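Local structure of CalG4 (Micromonospora echinospora, 3IA7) at residues 128-133 with 190-195. The protein belongs to the GT-B clan of glycosyltransferase-like proteins, with two parallel-sheet Rossmann-like domains facing each other across a cleft. Numbering follows the deposited sequence.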
ATOM      1  N   VAL A 128      -6.355  22.313   8.589  1.00 12.18           N
ATOM      2  CA  VAL A 128      -5.708  21.918   7.355  1.00 13.30           C
ATOM      3  C   VAL A 128      -6.763  21.282   6.497  1.00 13.35           C
ATOM      4  O   VAL A 128      -7.486  20.400   6.976  1.00 13.75           O
ATOM      5  CB  VAL A 128      -4.643  20.811   7.614  1.00 13.26           C
ATOM      6  CG1 VAL A 128      -4.121  20.189   6.267  1.00 12.65           C
ATOM      7  CG2 VAL A 128      -3.529  21.302   8.497  1.00 13.81           C
ATOM      8  N   ARG A 129      -6.819  21.671   5.220  1.00 12.63           N
ATOM      9  CA  ARG A 129      -7.723  21.065   4.281  1.00 14.04           C
ATOM     10  C   ARG A 129      -7.022  19.897   3.519  1.00 14.14           C
ATOM     11  O   ARG A 129      -5.859  20.026   3.072  1.00 14.37           O
ATOM     12  CB  ARG A 129      -8.212  22.109   3.266  1.00 13.92           C
ATOM     13  CG  ARG A 129      -9.146  21.481   2.194  1.00 14.69           C
ATOM     14  CD  ARG A 129      -9.757  22.591   1.264  1.00 16.24           C
ATOM     15  NE  ARG A 129     -10.530  23.571   2.074  1.00 15.03           N
ATOM     16  CZ  ARG A 129     -11.501  24.347   1.607  1.00 17.69           C
ATOM     17  NH1 ARG A 129     -11.834  24.291   0.319  1.00 17.61           N
ATOM     18  NH2 ARG A 129     -12.168  25.151   2.442  1.00 15.15           N
ATOM     19  N   LEU A 130      -7.771  18.840   3.281  1.00 12.58           N
ATOM     20  CA  LEU A 130      -7.318  17.761   2.394  1.00 14.05           C
ATOM     21  C   LEU A 130      -8.183  17.628   1.178  1.00 14.96           C
ATOM     22  O   LEU A 130      -9.417  17.740   1.253  1.00 12.62           O
ATOM     23  CB  LEU A 130      -7.399  16.406   3.120  1.00 13.80           C
ATOM     24  CG  LEU A 130      -6.718  16.182   4.465  1.00 15.16           C
ATOM     25  CD1 LEU A 130      -6.975  14.642   4.948  1.00 14.72           C
ATOM     26  CD2 LEU A 130      -5.172  16.563   4.503  1.00 11.56           C
ATOM     27  N   THR A 131      -7.560  17.289   0.050  1.00 14.09           N
ATOM     28  CA  THR A 131      -8.384  16.892  -1.108  1.00 15.17           C
ATOM     29  C   THR A 131      -7.704  15.845  -1.966  1.00 15.24           C
ATOM     30  O   THR A 131      -6.514  15.943  -2.243  1.00 14.90           O
ATOM     31  CB  THR A 131      -8.886  18.123  -1.989  1.00 15.96           C
ATOM     32  OG1 THR A 131      -9.674  17.634  -3.080  1.00 18.68           O
ATOM     33  CG2 THR A 131      -7.722  18.987  -2.512  1.00 16.52           C
ATOM     34  N   GLY A 132      -8.502  14.868  -2.397  1.00 16.02           N
ATOM     35  CA  GLY A 132      -8.120  13.860  -3.380  1.00 16.01           C
ATOM     36  C   GLY A 132      -8.455  14.335  -4.791  1.00 17.06           C
ATOM     37  O   GLY A 132      -8.232  13.589  -5.717  1.00 17.33           O
ATOM     38  N   GLY A 133      -9.033  15.532  -4.948  1.00 16.50           N
ATOM     39  CA  GLY A 133      -9.427  16.066  -6.312  1.00 16.94           C
ATOM     40  C   GLY A 133      -8.670  17.369  -6.549  1.00 17.84           C
ATOM     41  O   GLY A 133      -7.782  17.697  -5.765  1.00 18.77           O
ATOM     42  N   ILE A 190      -3.510  20.123   1.587  1.00 12.68           N
ATOM     43  CA  ILE A 190      -2.765  18.986   1.133  1.00 13.85           C
ATOM     44  C   ILE A 190      -3.592  18.364   0.011  1.00 13.38           C
ATOM     45  O   ILE A 190      -4.746  17.922   0.201  1.00 13.12           O
ATOM     46  CB  ILE A 190      -2.500  17.919   2.268  1.00 13.91           C
ATOM     47  CG1 ILE A 190      -1.941  18.574   3.564  1.00 17.79           C
ATOM     48  CG2 ILE A 190      -1.635  16.691   1.710  1.00 12.69           C
ATOM     49  CD1 ILE A 190      -0.556  19.071   3.486  1.00 17.84           C
ATOM     50  N   VAL A 191      -3.003  18.359  -1.177  1.00 12.53           N
ATOM     51  CA  VAL A 191      -3.682  17.880  -2.353  1.00 11.81           C
ATOM     52  C   VAL A 191      -3.018  16.579  -2.774  1.00 13.11           C
ATOM     53  O   VAL A 191      -1.785  16.564  -3.033  1.00 12.36           O
ATOM     54  CB  VAL A 191      -3.531  18.924  -3.504  1.00 12.12           C
ATOM     55  CG1 VAL A 191      -4.224  18.405  -4.740  1.00 11.50           C
ATOM     56  CG2 VAL A 191      -4.119  20.282  -3.102  1.00 13.24           C
ATOM     57  N   PHE A 192      -3.782  15.493  -2.877  1.00 13.17           N
ATOM     58  CA  PHE A 192      -3.186  14.155  -3.130  1.00 14.15           C
ATOM     59  C   PHE A 192      -2.997  13.878  -4.612  1.00 14.16           C
ATOM     60  O   PHE A 192      -3.398  12.812  -5.145  1.00 15.11           O
ATOM     61  CB  PHE A 192      -4.049  13.086  -2.433  1.00 15.22           C
ATOM     62  CG  PHE A 192      -4.048  13.240  -0.918  1.00 15.35           C
ATOM     63  CD1 PHE A 192      -2.859  13.128  -0.192  1.00 17.93           C
ATOM     64  CD2 PHE A 192      -5.243  13.474  -0.239  1.00 21.09           C
ATOM     65  CE1 PHE A 192      -2.841  13.283   1.212  1.00 23.45           C
ATOM     66  CE2 PHE A 192      -5.239  13.611   1.182  1.00 23.03           C
ATOM     67  CZ  PHE A 192      -4.037  13.549   1.888  1.00 19.53           C
ATOM     68  N   LEU A 193      -2.452  14.879  -5.312  1.00 12.35           N
ATOM     69  CA  LEU A 193      -2.229  14.816  -6.763  1.00 12.85           C
ATOM     70  C   LEU A 193      -0.834  15.340  -7.025  1.00 12.54           C
ATOM     71  O   LEU A 193      -0.329  16.125  -6.223  1.00 12.33           O
ATOM     72  CB  LEU A 193      -3.154  15.761  -7.556  1.00 13.01           C
ATOM     73  CG  LEU A 193      -4.674  15.663  -7.291  1.00 17.67           C
ATOM     74  CD1 LEU A 193      -5.358  16.663  -8.166  1.00 17.68           C
ATOM     75  CD2 LEU A 193      -5.256  14.353  -7.610  1.00 22.17           C
ATOM     76  N   PRO A 194      -0.228  14.903  -8.122  1.00 12.69           N
ATOM     77  CA  PRO A 194       1.009  15.579  -8.521  1.00 12.86           C
ATOM     78  C   PRO A 194       0.660  16.939  -9.079  1.00 11.97           C
ATOM     79  O   PRO A 194      -0.387  17.119  -9.725  1.00 10.68           O
ATOM     80  CB  PRO A 194       1.616  14.635  -9.565  1.00 13.13           C
ATOM     81  CG  PRO A 194       0.439  13.972 -10.229  1.00 12.81           C
ATOM     82  CD  PRO A 194      -0.582  13.793  -9.031  1.00 11.76           C
ATOM     83  N   LYS A 195       1.532  17.911  -8.835  1.00 11.38           N
ATOM     84  CA  LYS A 195       1.228  19.264  -9.233  1.00 11.79           C
ATOM     85  C   LYS A 195       0.906  19.398 -10.736  1.00 12.46           C
ATOM     86  O   LYS A 195       0.050  20.219 -11.157  1.00 12.57           O
ATOM     87  CB  LYS A 195       2.395  20.188  -8.850  1.00 13.26           C
ATOM     88  CG  LYS A 195       2.021  21.658  -8.969  1.00 13.24           C
ATOM     89  CD  LYS A 195       3.161  22.539  -8.379  1.00 16.28           C
ATOM     90  CE  LYS A 195       2.701  23.985  -8.244  1.00 17.40           C
ATOM     91  NZ  LYS A 195       3.830  24.783  -7.741  1.00 18.77           N
TER
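Strands 127-131 and 189-191 are neighbours in the seven-stranded parallel sheet of the N-terminal Rossmann-like domain, pairing L130 with I190 and T131 with V191; the end-to-end directions of 128-133 and 190-193 differ by 18°. Three backbone bonds fix the register: I190 N to R129 O (2.8 Å), T131 N to I190 O (2.9 Å) and F192 N to T131 O (2.8 Å). The last two flank V191 and form the T131-V191 bridge, the final donor coming from F192, the centre of an inverse gamma turn just past the strand. On the face carrying L130 and I190, these side chains run alongside each other, with L130 CD2 3.7 Å from I190 CB, while V128 CG1 meets I190 CG1. The F192 ring extends this apolar row: CE2 comes within 4.0 Å of L130 CB, and G132 N approaches the ring edge near its plane. Helix 15-30 covers L130 and F192 there, and helix 385-400 covers V128 and I190. T131 and V191 occupy the other face, joined through their CG2 methyls at 3.9 Å. T131 OG1 stands opposite the backbone N across the CA-CB bond (chi1 -180°) and accepts from G133 N at 2.9 Å, N-H...O angle 159°, closing an ST turn after the strand. The two methyls of L193 pack against loop carbonyl oxygens, CD1 3.6 Å from G133 O and CD2 beside G132 O. Adjacent parallel strands opening into loops at their C-terminal ends, with helices packed over the sheet, are typical of the Rossmann-like domains of the GT-B fold.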